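PDB 6KNY: protein Amuc_1100 from Akkermansia muciniphila, which is of unknown function but is a membrane-associated protein, represented by a monomeric form without its transmembrane region. Local coordinates for residues A117-F122 with P148-E153; K125-L130 with M173-A178. All blocks are in the same frame, centred on the assembly; numbering follows the deposited sequence. Where two conformers were deposited one is given.

Interaction 1. Residues A117-F122 with P148-E153; sequences ASTLGF and PQLPIE
Leu120 and Glu153 make the shortest approach of this contact: the methyl CD2 of Leu120 lies 3.3 Å from OE2 of Glu153 and 3.4 Å from its CD, so a branch tip of the leucine rests against the carboxylate. Next to this pair, Thr119 uses both of its branches. With OG1 beside the backbone N (chi1 -57°), CG2 is anti to it and meets CD1 of Leu150 at 3.7 Å, while OG1 has the methyl CD1 of Ile152 at 3.8 Å, a van der Waals touch. Ile152 delivers that methyl through a fully extended chain, with CG1 anti to its own backbone N. All three pairings are oblique, and together they bury 209 Å². The contact joins the first turns of helix 117-134 to the loop that leaves strand 141-146, where residues 151-153 wind into a short 3-10 turn closed by Glu153 N donating to Leu150 O at 2.9 Å. The carboxylate ties the same turn a second time: Leu150 N donates to OE2 of Glu153 over 2.9 Å, nearly straight at 170° but arriving 53° out of the carboxylate plane. OE2 also forms a salt bridge with Arg147, and OE1 is hydrogen-bonded to Tyr107, two partners that probably hold the carboxylate in its turn beside the leucine methyl. Replacing Glu153 with an alanine would probably leave Leu150 N and the Arg147 guanidinium without this acceptor and open a gap beside Leu120. Further out, Met173 of strand 170-181 packs against Leu150, and Leu120 also leans on Pro112.

Interaction 2. Residues K125-L130 with M173-A178; sequences KAINSL and MPLEIA
Ile127 and Leu175 point their side chains at each other tip to tip, with CG1 of Ile127 4.1 Å from CD1 of Leu175. One turn along the helix, Leu130 meets Ile177 in the same way, its CD2 lying 3.9 Å from CD1 of the isoleucine. The two leucines reach their partners by different torsions. In Leu130, CG is anti to the backbone N (chi1 175°), whereas in Leu175 it stands between the backbone N and the carbonyl carbon (chi1 65°), with chi2 at 143°, away from a staggered value. The isoleucines match: each sets CG1 anti to its carbonyl carbon and extends on to CD1. All four residues are buried, and the meeting is wholly apolar, covering 149 Å². The spacing fits the two elements, since positions three apart on a helix and two apart on a strand both return to one face. Phe104 adds to the packing around Ile127, and Leu271 of the adjoining strand 265-276 to that around Leu130. Backbone bonds from Leu175 to Leu271 and from Glu176 to Tyr146 place strand 170-181 inside the sheet, so the arrangement is that of a helix packed on one face of a mixed, mostly antiparallel sheet, as in alpha+beta folds.

How the interactions relate
Interactions 1 and 2 use successive parts of helix 117-134, and their centres are about 13 Å apart. Interaction 2 sits about 1 Å from the centre of the chain, measured centre to centre, and all four of its touching residues are buried; interaction 1 lies about 13 Å out and is only partly buried. Chemistry follows place: aliphatic tips alone meet in the core, while the peripheral contact brings a carboxylate and a hydroxyl among its methyls. Met173 bridges them from the start of the strand segment, its CE 3.7 Å from Thr119 CG2 and its SD 3.9 Å from Phe122 CD2. Along the chain the segments alternate, the two helix parts preceding the loop and then the strand.

Interaction 1. Residues A117-F122 with P148-E153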
loop_
_atom_site.group_PDB
_atom_site.type_symbol
_atom_site.label_atom_id
_atom_site.label_comp_id
_atom_site.label_asym_id
_atom_site.label_seq_id
_atom_site.Cartn_x
_atom_site.Cartn_y
_atom_site.Cartn_z
ATOM N N ALA A 117 16.248 2.246 -3.494
ATOM C CA ALA A 117 15.778 0.909 -3.126
ATOM C C ALA A 117 15.210 0.862 -1.715
ATOM O O ALA A 117 14.236 0.143 -1.450
ATOM C CB ALA A 117 16.913 -0.105 -3.253
ATOM N N SER A 118 15.823 1.591 -0.789
ATOM C CA SER A 118 15.442 1.493 0.618
ATOM C C SER A 118 14.112 2.205 0.883
ATOM O O SER A 118 13.263 1.706 1.638
ATOM C CB SER A 118 16.563 2.080 1.474
ATOM O OG SER A 118 16.165 2.226 2.820
ATOM N N THR A 119 13.926 3.377 0.281
ATOM C CA THR A 119 12.642 4.072 0.354
ATOM C C THR A 119 11.522 3.232 -0.267
ATOM O O THR A 119 10.448 3.058 0.329
ATOM C CB THR A 119 12.790 5.435 -0.325
ATOM O OG1 THR A 119 13.854 6.156 0.331
ATOM C CG2 THR A 119 11.496 6.251 -0.262
ATOM N N LEU A 120 11.780 2.649 -1.443
ATOM C CA LEU A 120 10.803 1.761 -2.074
ATOM C C LEU A 120 10.476 0.537 -1.220
ATOM O O LEU A 120 9.345 0.020 -1.281
ATOM C CB LEU A 120 11.322 1.306 -3.432
ATOM C CG LEU A 120 11.437 2.432 -4.458
ATOM C CD1 LEU A 120 12.158 1.950 -5.708
ATOM C CD2 LEU A 120 10.050 2.961 -4.810
ATOM N N GLY A 121 11.451 0.022 -0.459
ATOM C CA GLY A 121 11.175 -1.151 0.364
ATOM C C GLY A 121 10.224 -0.842 1.501
ATOM O O GLY A 121 9.384 -1.663 1.860
ATOM N N PHE A 122 10.347 0.351 2.084
ATOM C CA PHE A 122 9.361 0.800 3.059
ATOM C C PHE A 122 7.984 0.874 2.413
ATOM O O PHE A 122 7.010 0.349 2.951
ATOM C CB PHE A 122 9.747 2.172 3.622
ATOM C CG PHE A 122 8.621 2.864 4.342
ATOM C CD1 PHE A 122 8.310 2.525 5.657
ATOM C CD2 PHE A 122 7.846 3.821 3.703
ATOM C CE1 PHE A 122 7.253 3.148 6.320
ATOM C CE2 PHE A 122 6.802 4.446 4.364
ATOM C CZ PHE A 122 6.508 4.118 5.664
ATOM N N PRO A 148 2.120 6.365 -8.030
ATOM C CA PRO A 148 3.030 7.309 -8.698
ATOM C C PRO A 148 4.449 7.182 -8.163
ATOM O O PRO A 148 4.668 6.876 -6.990
ATOM C CB PRO A 148 2.436 8.686 -8.365
ATOM C CG PRO A 148 0.967 8.426 -8.042
ATOM C CD PRO A 148 0.918 7.010 -7.476
ATOM N N GLN A 149 5.425 7.417 -9.037
ATOM C CA GLN A 149 6.819 7.351 -8.606
ATOM C C GLN A 149 7.136 8.513 -7.687
ATOM O O GLN A 149 6.636 9.625 -7.872
ATOM C CB GLN A 149 7.773 7.380 -9.803
ATOM C CG GLN A 149 7.690 6.141 -10.676
ATOM C CD GLN A 149 8.549 6.246 -11.922
ATOM O OE1 GLN A 149 9.468 7.068 -11.992
ATOM N NE2 GLN A 149 8.232 5.435 -12.929
ATOM N N LEU A 150 7.989 8.251 -6.704
ATOM C CA LEU A 150 8.496 9.271 -5.820
ATOM C C LEU A 150 9.612 10.049 -6.500
ATOM O O LEU A 150 10.283 9.530 -7.391
ATOM C CB LEU A 150 9.021 8.632 -4.536
ATOM C CG LEU A 150 8.002 7.833 -3.728
ATOM C CD1 LEU A 150 8.700 7.115 -2.555
ATOM C CD2 LEU A 150 6.897 8.763 -3.232
ATOM N N PRO A 151 9.871 11.281 -6.053
ATOM C CA PRO A 151 11.009 12.038 -6.615
ATOM C C PRO A 151 12.342 11.304 -6.518
ATOM O O PRO A 151 13.138 11.387 -7.459
ATOM C CB PRO A 151 11.007 13.330 -5.784
ATOM C CG PRO A 151 9.549 13.501 -5.410
ATOM C CD PRO A 151 9.062 12.096 -5.128
ATOM N N ILE A 152 12.595 10.547 -5.445
ATOM C CA ILE A 152 13.858 9.817 -5.340
ATOM C C ILE A 152 14.007 8.737 -6.412
ATOM O O ILE A 152 15.118 8.260 -6.648
ATOM C CB ILE A 152 14.007 9.195 -3.936
ATOM C CG1 ILE A 152 15.462 8.777 -3.654
ATOM C CG2 ILE A 152 13.059 8.012 -3.783
ATOM C CD1 ILE A 152 15.648 8.184 -2.279
ATOM N N GLU A 153 12.930 8.340 -7.098
ATOM C CA GLU A 153 13.075 7.256 -8.065
ATOM C C GLU A 153 13.678 7.706 -9.387
ATOM O O GLU A 153 14.192 6.863 -10.133
ATOM C CB GLU A 153 11.737 6.593 -8.329
ATOM C CG GLU A 153 11.272 5.795 -7.160
ATOM C CD GLU A 153 9.910 5.211 -7.399
ATOM O OE1 GLU A 153 9.769 4.391 -8.326
ATOM O OE2 GLU A 153 8.997 5.554 -6.637
#

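Interaction 2. Residues K125-L130 with M173-A178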
loop_
_atom_site.group_PDB
_atom_site.type_symbol
_atom_site.label_atom_id
_atom_site.label_comp_id
_atom_site.label_asym_id
_atom_site.label_seq_id
_atom_site.Cartn_x
_atom_site.Cartn_y
_atom_site.Cartn_z
ATOM N N LYS A 125 6.625 -2.597 1.604
ATOM C CA LYS A 125 6.182 -3.347 2.782
ATOM C C LYS A 125 4.853 -2.819 3.303
ATOM O O LYS A 125 3.985 -3.605 3.704
ATOM C CB LYS A 125 7.243 -3.311 3.894
ATOM C CG LYS A 125 8.430 -4.235 3.616
ATOM C CD LYS A 125 8.472 -5.511 4.510
ATOM C CE LYS A 125 9.792 -6.309 4.433
ATOM N NZ LYS A 125 9.657 -7.773 4.120
ATOM N N ALA A 126 4.660 -1.492 3.284
ATOM C CA ALA A 126 3.402 -0.914 3.756
ATOM C C ALA A 126 2.237 -1.273 2.832
ATOM O O ALA A 126 1.151 -1.659 3.300
ATOM C CB ALA A 126 3.540 0.608 3.880
ATOM N N ILE A 127 2.439 -1.139 1.519
ATOM C CA ILE A 127 1.376 -1.462 0.565
ATOM C C ILE A 127 1.061 -2.954 0.617
ATOM O O ILE A 127 -0.111 -3.360 0.664
ATOM C CB ILE A 127 1.764 -1.009 -0.861
ATOM C CG1 ILE A 127 1.873 0.518 -0.933
ATOM C CG2 ILE A 127 0.732 -1.548 -1.904
ATOM C CD1 ILE A 127 2.416 1.067 -2.278
ATOM N N ASN A 128 2.104 -3.790 0.652
ATOM C CA ASN A 128 1.899 -5.232 0.800
ATOM C C ASN A 128 1.039 -5.561 2.009
ATOM O O ASN A 128 0.144 -6.406 1.936
ATOM C CB ASN A 128 3.228 -5.978 0.922
ATOM C CG ASN A 128 3.016 -7.487 1.026
ATOM O OD1 ASN A 128 2.516 -8.116 0.092
ATOM N ND2 ASN A 128 3.314 -8.045 2.182
ATOM N N SER A 129 1.321 -4.920 3.142
ATOM C CA SER A 129 0.553 -5.193 4.353
ATOM C C SER A 129 -0.892 -4.735 4.199
ATOM O O SER A 129 -1.828 -5.443 4.595
ATOM C CB SER A 129 1.210 -4.516 5.554
ATOM O OG SER A 129 0.390 -4.647 6.696
ATOM N N LEU A 130 -1.091 -3.540 3.628
ATOM C CA LEU A 130 -2.441 -3.008 3.399
ATOM C C LEU A 130 -3.264 -3.919 2.493
ATOM O O LEU A 130 -4.385 -4.307 2.832
ATOM C CB LEU A 130 -2.356 -1.610 2.769
ATOM C CG LEU A 130 -3.702 -0.977 2.369
ATOM C CD1 LEU A 130 -4.691 -0.990 3.535
ATOM C CD2 LEU A 130 -3.498 0.442 1.851
ATOM N N MET A 173 3.434 9.581 0.667
ATOM C CA MET A 173 3.670 8.741 -0.506
ATOM C C MET A 173 2.342 8.362 -1.144
ATOM O O MET A 173 1.573 7.589 -0.549
ATOM C CB MET A 173 4.474 7.499 -0.122
ATOM C CG MET A 173 5.842 7.860 0.486
ATOM S SD MET A 173 6.793 6.393 0.900
ATOM C CE MET A 173 8.329 7.103 1.529
ATOM N N PRO A 174 2.027 8.853 -2.349
ATOM C CA PRO A 174 0.675 8.667 -2.899
ATOM C C PRO A 174 0.465 7.275 -3.461
ATOM O O PRO A 174 1.398 6.630 -3.952
ATOM C CB PRO A 174 0.598 9.721 -4.010
ATOM C CG PRO A 174 2.024 9.839 -4.476
ATOM C CD PRO A 174 2.890 9.651 -3.242
ATOM N N LEU A 175 -0.782 6.807 -3.360
ATOM C CA LEU A 175 -1.231 5.657 -4.131
ATOM C C LEU A 175 -2.748 5.677 -4.237
ATOM O O LEU A 175 -3.445 6.354 -3.468
ATOM C CB LEU A 175 -0.764 4.341 -3.508
ATOM C CG LEU A 175 -1.328 3.997 -2.140
ATOM C CD1 LEU A 175 -1.567 2.477 -2.067
ATOM C CD2 LEU A 175 -0.335 4.454 -1.042
ATOM N N GLU A 176 -3.251 4.891 -5.183
ATOM C CA GLU A 176 -4.682 4.718 -5.388
ATOM C C GLU A 176 -4.981 3.233 -5.413
ATOM O O GLU A 176 -4.236 2.460 -6.018
ATOM C CB GLU A 176 -5.156 5.316 -6.724
ATOM C CG GLU A 176 -4.790 6.759 -6.982
ATOM C CD GLU A 176 -5.296 7.219 -8.358
ATOM O OE1 GLU A 176 -6.178 6.539 -8.933
ATOM O OE2 GLU A 176 -4.796 8.242 -8.870
ATOM N N ILE A 177 -6.089 2.840 -4.806
ATOM C CA ILE A 177 -6.554 1.464 -4.876
ATOM C C ILE A 177 -8.015 1.471 -5.302
ATOM O O ILE A 177 -8.818 2.264 -4.796
ATOM C CB ILE A 177 -6.375 0.725 -3.541
ATOM C CG1 ILE A 177 -4.915 0.827 -3.078
ATOM C CG2 ILE A 177 -6.814 -0.725 -3.683
ATOM C CD1 ILE A 177 -4.598 -0.009 -1.852
ATOM N N ALA A 178 -8.347 0.605 -6.255
ATOM C CA ALA A 178 -9.712 0.397 -6.697
ATOM C C ALA A 178 -10.059 -1.060 -6.433
ATOM O O ALA A 178 -9.254 -1.959 -6.722
ATOM C CB ALA A 178 -9.867 0.736 -8.183
#